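Side-chain contacts in putative glutathionylspermidine synthase (Methylobacillus flagellatus, PDB 3N6X), which probably acts as an ATP-dependent carboxylate-amine ligase of the circularly permuted ATP-grasp type, perhaps joining glutathione to spermidine: residues A[47-50]-A[51-55]; A[109-113]-A[114-118]; A[325-328]-A[329-333]; A[360-364]-A[365-369]; A[377-381]-A[382-386]. All coordinates share one frame; numbering follows the deposited sequence.

Interaction 1 of 5, residues A[47-50]-A[51-55]; sequences ELLF and RRVGI
F50 and I55 meet where helix 42-53 ends. The main-chain bonds define this end. R51 N donates to E47 O and R52 N to L48 O, in regular helical steps. L49 O takes two donors, V53 N at 3.0 Å and, weakly, I55 N at 3.4 Å. G54 N reaches F50 O at 2.8 Å, and G54 is the first residue to leave helical geometry, with a positive phi (63°), as is common at a helix C-terminus.

Among the apolar contacts, L49 CD2 lies 4.2 Å from V53 CG2 and equally far from I55 CD1, on the side that packs against M179 and L183 of helix 170-183. The F50 ring has its CG anti to the backbone N (chi1 177°) and presents its edge to I55 O, which lies in the ring plane with CD1 3.6 Å away.

The arginines use the flat sides of their guanidinium groups. R51 folds back at chi3 (-39°), laying one face over E47 O and L48 CA, with NH1 3.4 Å from E47 CB. R52 stays extended to NE and rests a face on L48 CD2.

E47 OE1 and R51 NH1 stay 4.2 Å apart, beyond a salt bridge; E47 OE2 is bridged to R43 instead, and R51 NH2 bonds weakly to Q38 OE1. Within this contact the arginines therefore probably act more by covering backbone and leucine surface than by charge.

Interaction 2 of 5, residues A[109-113]-A[114-118]; sequences QEIIK and AGIVP
I111 packs on I116 and V117 across a Schellman motif that closes the short helix 110-113. I111 CG1 touches two methyl groups at once, lying 3.8 Å from I116 CG2 and the same distance from V117 CG2. The I111 and I116 side chains cross at about a right angle, whereas V117 meets I111 more obliquely. The first torsion of I111 (chi1 -161°) places CG1 opposite the backbone N, over the returning chain.

The backbone bonds that set this geometry come next. G115 takes a positive phi of 77°, its N donates to I112 O at 2.9 Å, and I116 N makes the weak outer bond to I111 O. That same oxygen accepts V117 N at 3.2 Å along a nearly straight N-H line (172°), so one carbonyl accepts, once weakly and once straight, from both residues of 114-118 that touch the I111 side chain.

Further out, the D104 carboxylate binds E110 N and I111 N at the start of the helix, and F333 and Y334 of helix 327-335 pack on I111. On the other flank I112 CA approaches V117 O at 3.4 Å as a CA-H...O contact. A water bridges this strip, donating to I112 O and to V117 O, each 2.7 Å away.

Interaction 3 of 5, residues A[325-328]-A[329-333]; sequences IYVP and EMIRF
Near the N-terminal end of helix 327-335, Y326, V327 and P328 pack against M330, I331 and R332, one turn further on. The backbone i to i+4 bonds are regular: M330 N donates to Y326 O at 3.0 Å, I331 N to V327 O at 3.1 Å, and R332 N to P328 O at a longer 3.3 Å. The first two approach almost in line with their carbonyls (C=O...donor angles 160° and 168°). P328 has no N-H to give, but so near the N-terminus this costs little, since the first amides of a helix have no helical carbonyl before them to bond.

The selenomethionine M330 carries the apolar part. Its chain is extended beyond CG and runs back over V327, crossing it obliquely. SE comes to 3.9 Å from V327 CA and 4.1 Å from V327 CG2, and CE ends near Y326 CB. V327, M330 and I331 all press on helix 81-105, touching R94, F101 and both Q93 and A97 respectively.

On another side R332 leaves its CG anti to the carbonyl carbon (chi1 -59°) and stretches out to NE, with CG 3.4 Å from P328 O and NH1 4.0 Å from P328 CB. E329 bends at chi2, and OE2 meets R332 NH1 at 3.2 Å in a salt bridge whose hydrogen bond is weak. R332 NE forms a second salt bridge, to E338.

Two carboxylates, E329 weakly at NH1 and E338 at NE, probably limit the rotation of the guanidinium. One turn of helix thereby combines a buried apolar flank with an ionic one.

Interaction 4 of 5, residues A[360-364]-A[365-369]; sequences DNLAE and LVVKE
L365 rises from the first position of strand 365-369 and leans over the carbonyl of N361. Its CB stands beside the adjoining peptide, that of E364, as chain connectivity dictates. CG then lies 3.5 Å from N361 O, because the first torsion (chi1 -55°) sets it on the backbone N side, opposite the carbonyl carbon. Of the two methyls, CD1 follows the same oxygen at 3.6 Å and approaches N361 CB, while CD2 turns to E364 O at 3.9 Å.

The leucine thus covers the turn that leads from helix 352-360 into a strand of a four-stranded antiparallel sheet, within the ATP-grasp region of the chain. N361 is the first residue to leave helical geometry after that helix, and its amide ND2 reaches back to Y357 O. Inside the turn E364 N bonds to N361 O at 3.1 Å, and L365 N makes a weak bond to L362 O, long but nearly straight (N-H...O 166°).

L362 reaches V367, two residues beyond L365 in the strand: its CD1 lies 3.8 Å from V367 CG2, and the two side chains cross at about a right angle. I396 of helix 386-398 touches both L362 and V367.

Interaction 5 of 5, residues A[377-381]-A[382-386]; sequences GMLVG and PAASK
V380 forms the apolar centre together with P382 and A383. Its CG1, opposite the backbone N (chi1 -177°), lies 3.8 Å from P382 CD and 3.9 Å from A383 CB, so one methyl group meets both residues. The proline ring runs at about a right angle to the valine. A smaller contact lies beside it, where L379 CD1 comes to 3.9 Å from A384 CB; L389 of helix 386-398 touches both of these side chains.

Around this centre the chain turns sharply at G381 and P382. A383 N donates to V380 O at 2.9 Å, arriving well above the carbonyl plane (49° out of it), consistent with a tight turn over G381 and P382. One residue later A384 N makes a weak bond to G381 O at 3.3 Å.

The polar edge is completed by a water that donates to both G381 O, 3.1 Å away, and A384 O, 2.7 Å away, clipping the outside of the turn. Beyond it S385 takes the N-cap of the next helix, and its N is bonded to the E388 carboxylate, as in one half of a capping box. Overlapping turns with a short 3-10 element therefore make this a compact strand-to-helix connection, leading from strand 378-380, an outermost strand of its sheet within this chain, into helix 386-398.

Along the chain the five contacts follow in numerical order, without interleaving, and fall into two touching pairs and one outlier. Interactions 2 and 3, centres about 11 Å apart, join a helix end to helix 327-335 through I116 with F333 and P118 with Y326. Interactions 4 and 5, centres about 7 Å apart, share the antiparallel sheet: strands 365-369 and 378-380 are neighbours in it, and their connection, partly unmodelled, is consistent with a mobile loop as in other ATP-grasp enzymes. Nearest atoms of interactions 3 and 4 are about 12 Å apart. Interaction 1, on helix 42-53, has its centre about 36 to 56 Å from the others and lies across the chain's centre from interactions 2 and 3, so the contacts occupy separate parts of the fold.

Interaction 1 of 5, residues A[47-50]-A[51-55]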
# COMPACT_ATOMS: atom_id res chain seq x y z
N GLU A 47 -2.87 -28.30 10.21
CA GLU A 47 -2.31 -29.63 10.09
C GLU A 47 -1.82 -29.87 8.65
O GLU A 47 -0.69 -30.35 8.46
CB GLU A 47 -3.34 -30.69 10.50
CG GLU A 47 -3.42 -30.91 12.00
CD GLU A 47 -4.61 -31.73 12.48
OE1 GLU A 47 -5.04 -32.65 11.75
OE2 GLU A 47 -5.08 -31.47 13.61
N LEU A 48 -2.64 -29.46 7.64
CA LEU A 48 -2.31 -29.56 6.21
C LEU A 48 -1.04 -28.75 5.90
O LEU A 48 -0.12 -29.25 5.25
CB LEU A 48 -3.50 -29.06 5.35
CG LEU A 48 -3.39 -29.28 3.82
CD1 LEU A 48 -4.77 -29.41 3.19
CD2 LEU A 48 -2.63 -28.13 3.14
N LEU A 49 -0.99 -27.49 6.39
CA LEU A 49 0.14 -26.59 6.16
C LEU A 49 1.43 -27.10 6.79
O LEU A 49 2.50 -26.92 6.21
CB LEU A 49 -0.19 -25.16 6.63
CG LEU A 49 -1.12 -24.39 5.69
CD1 LEU A 49 -1.90 -23.33 6.46
CD2 LEU A 49 -0.36 -23.76 4.54
N PHE A 50 1.34 -27.78 7.95
CA PHE A 50 2.52 -28.35 8.59
C PHE A 50 3.00 -29.62 7.87
O PHE A 50 4.18 -29.74 7.57
CB PHE A 50 2.27 -28.64 10.08
CG PHE A 50 3.44 -29.30 10.75
CD1 PHE A 50 4.58 -28.56 11.08
CD2 PHE A 50 3.44 -30.66 11.02
CE1 PHE A 50 5.68 -29.18 11.68
CE2 PHE A 50 4.54 -31.27 11.61
CZ PHE A 50 5.65 -30.53 11.94
N ARG A 51 2.07 -30.58 7.61
CA ARG A 51 2.38 -31.85 6.94
C ARG A 51 3.04 -31.64 5.57
O ARG A 51 3.99 -32.35 5.22
CB ARG A 51 1.11 -32.70 6.76
CG ARG A 51 0.65 -33.44 8.02
CD ARG A 51 -0.42 -34.48 7.70
NE ARG A 51 -1.38 -34.00 6.69
CZ ARG A 51 -2.52 -33.38 6.98
NH1 ARG A 51 -2.87 -33.17 8.24
NH2 ARG A 51 -3.33 -32.97 6.01
N ARG A 52 2.51 -30.67 4.78
CA ARG A 52 3.01 -30.40 3.44
C ARG A 52 4.21 -29.44 3.42
O ARG A 52 5.24 -29.77 2.83
CB ARG A 52 1.88 -29.85 2.53
CG ARG A 52 0.76 -30.84 2.23
CD ARG A 52 -0.13 -30.30 1.13
NE ARG A 52 -1.41 -31.01 1.04
CZ ARG A 52 -2.29 -30.83 0.05
NH1 ARG A 52 -2.01 -30.00 -0.94
NH2 ARG A 52 -3.43 -31.51 0.04
N VAL A 53 4.07 -28.25 4.03
CA VAL A 53 5.13 -27.23 3.99
C VAL A 53 5.85 -26.89 5.33
O VAL A 53 6.71 -26.01 5.36
CB VAL A 53 4.77 -25.97 3.13
CG1 VAL A 53 4.68 -26.31 1.65
CG2 VAL A 53 3.47 -25.31 3.62
N GLY A 54 5.55 -27.65 6.38
CA GLY A 54 6.20 -27.52 7.69
C GLY A 54 6.01 -26.19 8.39
O GLY A 54 6.93 -25.71 9.07
N ILE A 55 4.81 -25.60 8.27
CA ILE A 55 4.49 -24.32 8.91
C ILE A 55 3.86 -24.51 10.30
O ILE A 55 3.01 -25.38 10.48
CB ILE A 55 3.58 -23.46 7.99
CG1 ILE A 55 4.33 -22.96 6.74
CG2 ILE A 55 2.96 -22.29 8.76
CD1 ILE A 55 3.41 -22.34 5.70

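Interaction 2 of 5, residues A[109-113]-A[114-118]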
# COMPACT_ATOMS: atom_id res chain seq x y z
N GLN A 109 1.48 25.84 -8.26
CA GLN A 109 0.47 25.75 -7.19
C GLN A 109 -0.90 26.25 -7.64
O GLN A 109 -1.57 26.98 -6.91
CB GLN A 109 0.96 26.45 -5.90
CG GLN A 109 2.28 25.87 -5.39
CD GLN A 109 2.82 26.57 -4.17
OE1 GLN A 109 2.53 27.73 -3.91
NE2 GLN A 109 3.68 25.88 -3.43
N GLU A 110 -1.31 25.85 -8.87
CA GLU A 110 -2.58 26.25 -9.49
C GLU A 110 -3.80 25.88 -8.63
O GLU A 110 -4.76 26.65 -8.58
CB GLU A 110 -2.72 25.66 -10.91
CG GLU A 110 -1.74 26.23 -11.94
CD GLU A 110 -1.75 27.73 -12.20
OE1 GLU A 110 -2.74 28.41 -11.83
OE2 GLU A 110 -0.77 28.23 -12.80
N ILE A 111 -3.77 24.68 -7.98
CA ILE A 111 -4.87 24.20 -7.14
C ILE A 111 -5.06 25.06 -5.87
O ILE A 111 -6.16 25.12 -5.34
CB ILE A 111 -4.75 22.68 -6.83
CG1 ILE A 111 -6.13 22.09 -6.38
CG2 ILE A 111 -3.61 22.39 -5.80
CD1 ILE A 111 -6.32 20.55 -6.54
N ILE A 112 -3.97 25.69 -5.37
CA ILE A 112 -4.04 26.57 -4.20
C ILE A 112 -4.60 27.95 -4.63
O ILE A 112 -5.53 28.45 -4.00
CB ILE A 112 -2.67 26.69 -3.46
CG1 ILE A 112 -2.18 25.29 -2.95
CG2 ILE A 112 -2.77 27.69 -2.29
CD1 ILE A 112 -0.71 25.25 -2.36
N LYS A 113 -4.09 28.48 -5.78
CA LYS A 113 -4.56 29.75 -6.34
C LYS A 113 -6.05 29.69 -6.72
O LYS A 113 -6.73 30.71 -6.66
CB LYS A 113 -3.71 30.16 -7.57
CG LYS A 113 -2.24 30.38 -7.22
CD LYS A 113 -1.38 30.56 -8.47
CE LYS A 113 0.03 30.98 -8.10
NZ LYS A 113 0.93 30.96 -9.28
N ALA A 114 -6.55 28.48 -7.12
CA ALA A 114 -7.96 28.27 -7.47
C ALA A 114 -8.85 28.12 -6.20
O ALA A 114 -10.08 27.98 -6.33
CB ALA A 114 -8.11 27.06 -8.38
N GLY A 115 -8.23 28.14 -5.02
CA GLY A 115 -8.93 28.05 -3.74
C GLY A 115 -9.39 26.66 -3.34
O GLY A 115 -9.98 26.49 -2.27
N ILE A 116 -9.11 25.64 -4.19
CA ILE A 116 -9.54 24.25 -3.95
C ILE A 116 -8.79 23.58 -2.79
O ILE A 116 -9.42 22.95 -1.93
CB ILE A 116 -9.55 23.43 -5.27
CG1 ILE A 116 -10.67 23.94 -6.20
CG2 ILE A 116 -9.70 21.93 -4.99
CD1 ILE A 116 -10.32 24.00 -7.60
N VAL A 117 -7.47 23.74 -2.74
CA VAL A 117 -6.68 23.24 -1.62
C VAL A 117 -6.19 24.45 -0.83
O VAL A 117 -5.64 25.37 -1.42
CB VAL A 117 -5.50 22.31 -2.07
CG1 VAL A 117 -4.57 21.99 -0.89
CG2 VAL A 117 -6.03 21.03 -2.70
N PRO A 118 -6.49 24.52 0.49
CA PRO A 118 -6.04 25.69 1.29
C PRO A 118 -4.53 25.85 1.30
O PRO A 118 -3.80 24.86 1.16
CB PRO A 118 -6.55 25.37 2.70
CG PRO A 118 -7.59 24.34 2.52
CD PRO A 118 -7.20 23.54 1.33
O HOH W 1 -6.47 27.97 -1.52

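Interaction 3 of 5, residues A[325-328]-A[329-333]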
# COMPACT_ATOMS: atom_id res chain seq x y z
N ILE A 325 -8.17 14.19 2.32
CA ILE A 325 -9.53 14.67 2.11
C ILE A 325 -9.72 15.46 0.80
O ILE A 325 -10.86 15.60 0.34
CB ILE A 325 -10.06 15.40 3.37
CG1 ILE A 325 -9.26 16.70 3.64
CG2 ILE A 325 -10.04 14.44 4.61
CD1 ILE A 325 -9.92 17.66 4.65
N TYR A 326 -8.62 15.94 0.19
CA TYR A 326 -8.68 16.73 -1.05
C TYR A 326 -8.52 15.90 -2.32
O TYR A 326 -8.65 16.44 -3.42
CB TYR A 326 -7.65 17.87 -1.01
CG TYR A 326 -7.83 18.78 0.18
CD1 TYR A 326 -8.94 19.61 0.30
CD2 TYR A 326 -6.91 18.78 1.23
CE1 TYR A 326 -9.13 20.41 1.43
CE2 TYR A 326 -7.08 19.58 2.35
CZ TYR A 326 -8.21 20.38 2.46
OH TYR A 326 -8.38 21.17 3.56
N VAL A 327 -8.22 14.60 -2.18
CA VAL A 327 -7.97 13.73 -3.34
C VAL A 327 -9.12 13.72 -4.37
O VAL A 327 -8.85 14.00 -5.53
CB VAL A 327 -7.43 12.32 -2.95
CG1 VAL A 327 -7.15 11.48 -4.20
CG2 VAL A 327 -6.16 12.45 -2.12
N PRO A 328 -10.42 13.58 -3.96
CA PRO A 328 -11.50 13.66 -4.95
C PRO A 328 -11.50 14.98 -5.74
O PRO A 328 -11.76 14.97 -6.94
CB PRO A 328 -12.78 13.49 -4.11
CG PRO A 328 -12.34 12.77 -2.91
CD PRO A 328 -10.95 13.24 -2.62
N GLU A 329 -11.15 16.11 -5.07
CA GLU A 329 -11.06 17.42 -5.71
C GLU A 329 -9.87 17.52 -6.66
O GLU A 329 -9.95 18.25 -7.66
CB GLU A 329 -11.02 18.56 -4.67
CG GLU A 329 -12.35 18.88 -4.01
CD GLU A 329 -13.55 19.03 -4.94
OE1 GLU A 329 -13.40 19.67 -6.00
OE2 GLU A 329 -14.62 18.49 -4.60
N MSE A 330 -8.75 16.78 -6.36
CA MSE A 330 -7.59 16.73 -7.28
C MSE A 330 -8.01 16.06 -8.59
O MSE A 330 -7.61 16.50 -9.65
CB MSE A 330 -6.45 15.93 -6.68
CG MSE A 330 -5.84 16.54 -5.43
SE MSE A 330 -4.57 15.24 -4.66
CE MSE A 330 -4.37 16.04 -2.96
N ILE A 331 -8.78 14.95 -8.50
CA ILE A 331 -9.25 14.23 -9.69
C ILE A 331 -10.10 15.17 -10.59
O ILE A 331 -9.80 15.31 -11.76
CB ILE A 331 -10.00 12.91 -9.32
CG1 ILE A 331 -9.04 11.89 -8.66
CG2 ILE A 331 -10.70 12.29 -10.55
CD1 ILE A 331 -9.73 10.87 -7.72
N ARG A 332 -11.06 15.89 -9.99
CA ARG A 332 -11.89 16.88 -10.71
C ARG A 332 -11.05 18.00 -11.29
O ARG A 332 -11.20 18.32 -12.46
CB ARG A 332 -12.99 17.45 -9.79
CG ARG A 332 -13.91 16.39 -9.23
CD ARG A 332 -15.02 16.98 -8.41
NE ARG A 332 -16.05 15.97 -8.16
CZ ARG A 332 -16.25 15.38 -6.99
NH1 ARG A 332 -15.55 15.75 -5.92
NH2 ARG A 332 -17.17 14.44 -6.86
N PHE A 333 -10.12 18.57 -10.49
CA PHE A 333 -9.28 19.70 -10.94
C PHE A 333 -8.28 19.31 -12.05
O PHE A 333 -8.21 20.00 -13.07
CB PHE A 333 -8.57 20.36 -9.74
CG PHE A 333 -7.77 21.61 -10.08
CD1 PHE A 333 -8.41 22.84 -10.26
CD2 PHE A 333 -6.38 21.56 -10.21
CE1 PHE A 333 -7.67 23.99 -10.57
CE2 PHE A 333 -5.65 22.71 -10.52
CZ PHE A 333 -6.30 23.92 -10.70

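Interaction 4 of 5, residues A[360-364]-A[365-369]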
# COMPACT_ATOMS: atom_id res chain seq x y z
N ASP A 360 -18.33 13.38 20.76
CA ASP A 360 -19.78 13.37 20.98
C ASP A 360 -20.48 12.13 20.35
O ASP A 360 -21.58 11.79 20.75
CB ASP A 360 -20.42 14.68 20.48
CG ASP A 360 -21.83 14.91 20.98
OD1 ASP A 360 -22.04 14.88 22.23
OD2 ASP A 360 -22.74 15.10 20.14
N ASN A 361 -19.84 11.49 19.35
CA ASN A 361 -20.43 10.34 18.64
C ASN A 361 -19.46 9.15 18.61
O ASN A 361 -19.51 8.33 17.70
CB ASN A 361 -20.83 10.76 17.23
CG ASN A 361 -21.82 11.88 17.19
OD1 ASN A 361 -23.02 11.67 17.30
ND2 ASN A 361 -21.34 13.09 17.06
N LEU A 362 -18.62 9.04 19.64
CA LEU A 362 -17.56 8.03 19.76
C LEU A 362 -18.02 6.57 19.60
O LEU A 362 -17.29 5.77 19.02
CB LEU A 362 -16.81 8.23 21.09
CG LEU A 362 -15.37 7.74 21.14
CD1 LEU A 362 -14.48 8.48 20.17
CD2 LEU A 362 -14.80 7.89 22.54
N ALA A 363 -19.23 6.23 20.10
CA ALA A 363 -19.75 4.85 20.05
C ALA A 363 -20.26 4.43 18.64
O ALA A 363 -20.75 3.30 18.47
CB ALA A 363 -20.86 4.67 21.08
N GLU A 364 -20.17 5.34 17.64
CA GLU A 364 -20.64 5.10 16.27
C GLU A 364 -19.48 5.12 15.27
O GLU A 364 -19.69 4.84 14.08
CB GLU A 364 -21.67 6.16 15.87
CG GLU A 364 -22.97 6.09 16.63
CD GLU A 364 -23.76 7.39 16.59
OE1 GLU A 364 -24.26 7.75 15.50
OE2 GLU A 364 -23.86 8.05 17.65
N LEU A 365 -18.27 5.46 15.74
CA LEU A 365 -17.13 5.67 14.86
C LEU A 365 -15.98 4.73 15.12
O LEU A 365 -15.96 4.02 16.12
CB LEU A 365 -16.63 7.14 14.98
CG LEU A 365 -17.66 8.23 14.73
CD1 LEU A 365 -17.16 9.56 15.24
CD2 LEU A 365 -18.03 8.32 13.26
N VAL A 366 -14.98 4.77 14.21
CA VAL A 366 -13.73 4.03 14.31
C VAL A 366 -12.63 5.06 14.44
O VAL A 366 -12.49 5.92 13.58
CB VAL A 366 -13.50 3.11 13.06
CG1 VAL A 366 -12.09 2.52 13.07
CG2 VAL A 366 -14.54 2.00 13.00
N VAL A 367 -11.87 5.00 15.54
CA VAL A 367 -10.80 5.97 15.77
C VAL A 367 -9.47 5.28 15.68
O VAL A 367 -9.32 4.19 16.20
CB VAL A 367 -10.99 6.75 17.11
CG1 VAL A 367 -9.99 7.90 17.22
CG2 VAL A 367 -12.42 7.25 17.26
N LYS A 368 -8.52 5.88 14.95
CA LYS A 368 -7.19 5.30 14.75
C LYS A 368 -6.13 6.33 15.02
O LYS A 368 -6.33 7.50 14.71
CB LYS A 368 -7.01 4.82 13.28
CG LYS A 368 -8.17 4.06 12.66
CD LYS A 368 -8.04 4.07 11.14
CE LYS A 368 -9.08 3.23 10.46
NZ LYS A 368 -8.98 3.35 8.98
N GLU A 369 -4.96 5.88 15.50
CA GLU A 369 -3.83 6.80 15.66
C GLU A 369 -3.06 6.92 14.35
O GLU A 369 -3.04 5.98 13.56
CB GLU A 369 -2.92 6.45 16.85
CG GLU A 369 -2.89 4.98 17.24
CD GLU A 369 -2.01 4.68 18.45
OE1 GLU A 369 -2.26 5.27 19.52
OE2 GLU A 369 -1.12 3.82 18.32

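Interaction 5 of 5, residues A[377-381]-A[382-386]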
# COMPACT_ATOMS: atom_id res chain seq x y z
N GLY A 377 -2.90 1.55 18.27
CA GLY A 377 -4.16 1.84 18.94
C GLY A 377 -5.31 2.06 17.97
O GLY A 377 -5.13 2.70 16.92
N MSE A 378 -6.51 1.53 18.31
CA MSE A 378 -7.71 1.64 17.48
C MSE A 378 -8.95 1.32 18.30
O MSE A 378 -8.99 0.28 18.98
CB MSE A 378 -7.60 0.70 16.25
CG MSE A 378 -8.93 0.49 15.52
SE MSE A 378 -8.72 -0.36 13.78
CE MSE A 378 -10.53 -0.94 13.49
N LEU A 379 -9.99 2.17 18.20
CA LEU A 379 -11.24 1.93 18.90
C LEU A 379 -12.39 1.69 17.93
O LEU A 379 -12.60 2.50 17.03
CB LEU A 379 -11.57 3.11 19.85
CG LEU A 379 -13.00 3.12 20.43
CD1 LEU A 379 -13.06 2.42 21.77
CD2 LEU A 379 -13.53 4.51 20.53
N VAL A 380 -13.15 0.61 18.15
CA VAL A 380 -14.34 0.33 17.37
C VAL A 380 -15.54 0.68 18.24
O VAL A 380 -15.96 -0.12 19.08
CB VAL A 380 -14.38 -1.13 16.82
CG1 VAL A 380 -15.62 -1.35 15.95
CG2 VAL A 380 -13.12 -1.46 16.04
N GLY A 381 -16.02 1.91 18.09
CA GLY A 381 -17.14 2.46 18.84
C GLY A 381 -18.32 1.53 19.05
O GLY A 381 -18.73 1.34 20.20
N PRO A 382 -18.88 0.91 17.98
CA PRO A 382 -20.05 0.02 18.19
C PRO A 382 -19.71 -1.29 18.92
O PRO A 382 -20.61 -1.94 19.46
CB PRO A 382 -20.56 -0.24 16.76
CG PRO A 382 -19.88 0.80 15.90
CD PRO A 382 -18.57 1.04 16.54
N ALA A 383 -18.42 -1.67 18.96
CA ALA A 383 -17.95 -2.87 19.64
C ALA A 383 -17.25 -2.51 20.97
O ALA A 383 -16.34 -3.22 21.41
CB ALA A 383 -16.99 -3.64 18.74
N ALA A 384 -17.69 -1.41 21.61
CA ALA A 384 -17.08 -0.94 22.85
C ALA A 384 -18.11 -0.67 23.94
O ALA A 384 -19.23 -0.25 23.64
CB ALA A 384 -16.25 0.30 22.59
N SER A 385 -17.72 -0.90 25.21
CA SER A 385 -18.55 -0.66 26.39
C SER A 385 -18.35 0.78 26.88
O SER A 385 -17.32 1.39 26.55
CB SER A 385 -18.19 -1.63 27.51
OG SER A 385 -16.98 -1.26 28.15
N LYS A 386 -19.27 1.28 27.72
CA LYS A 386 -19.21 2.64 28.28
C LYS A 386 -17.85 2.95 28.94
O LYS A 386 -17.36 4.08 28.83
CB LYS A 386 -20.36 2.88 29.27
O HOH W 2 -21.03 1.18 22.29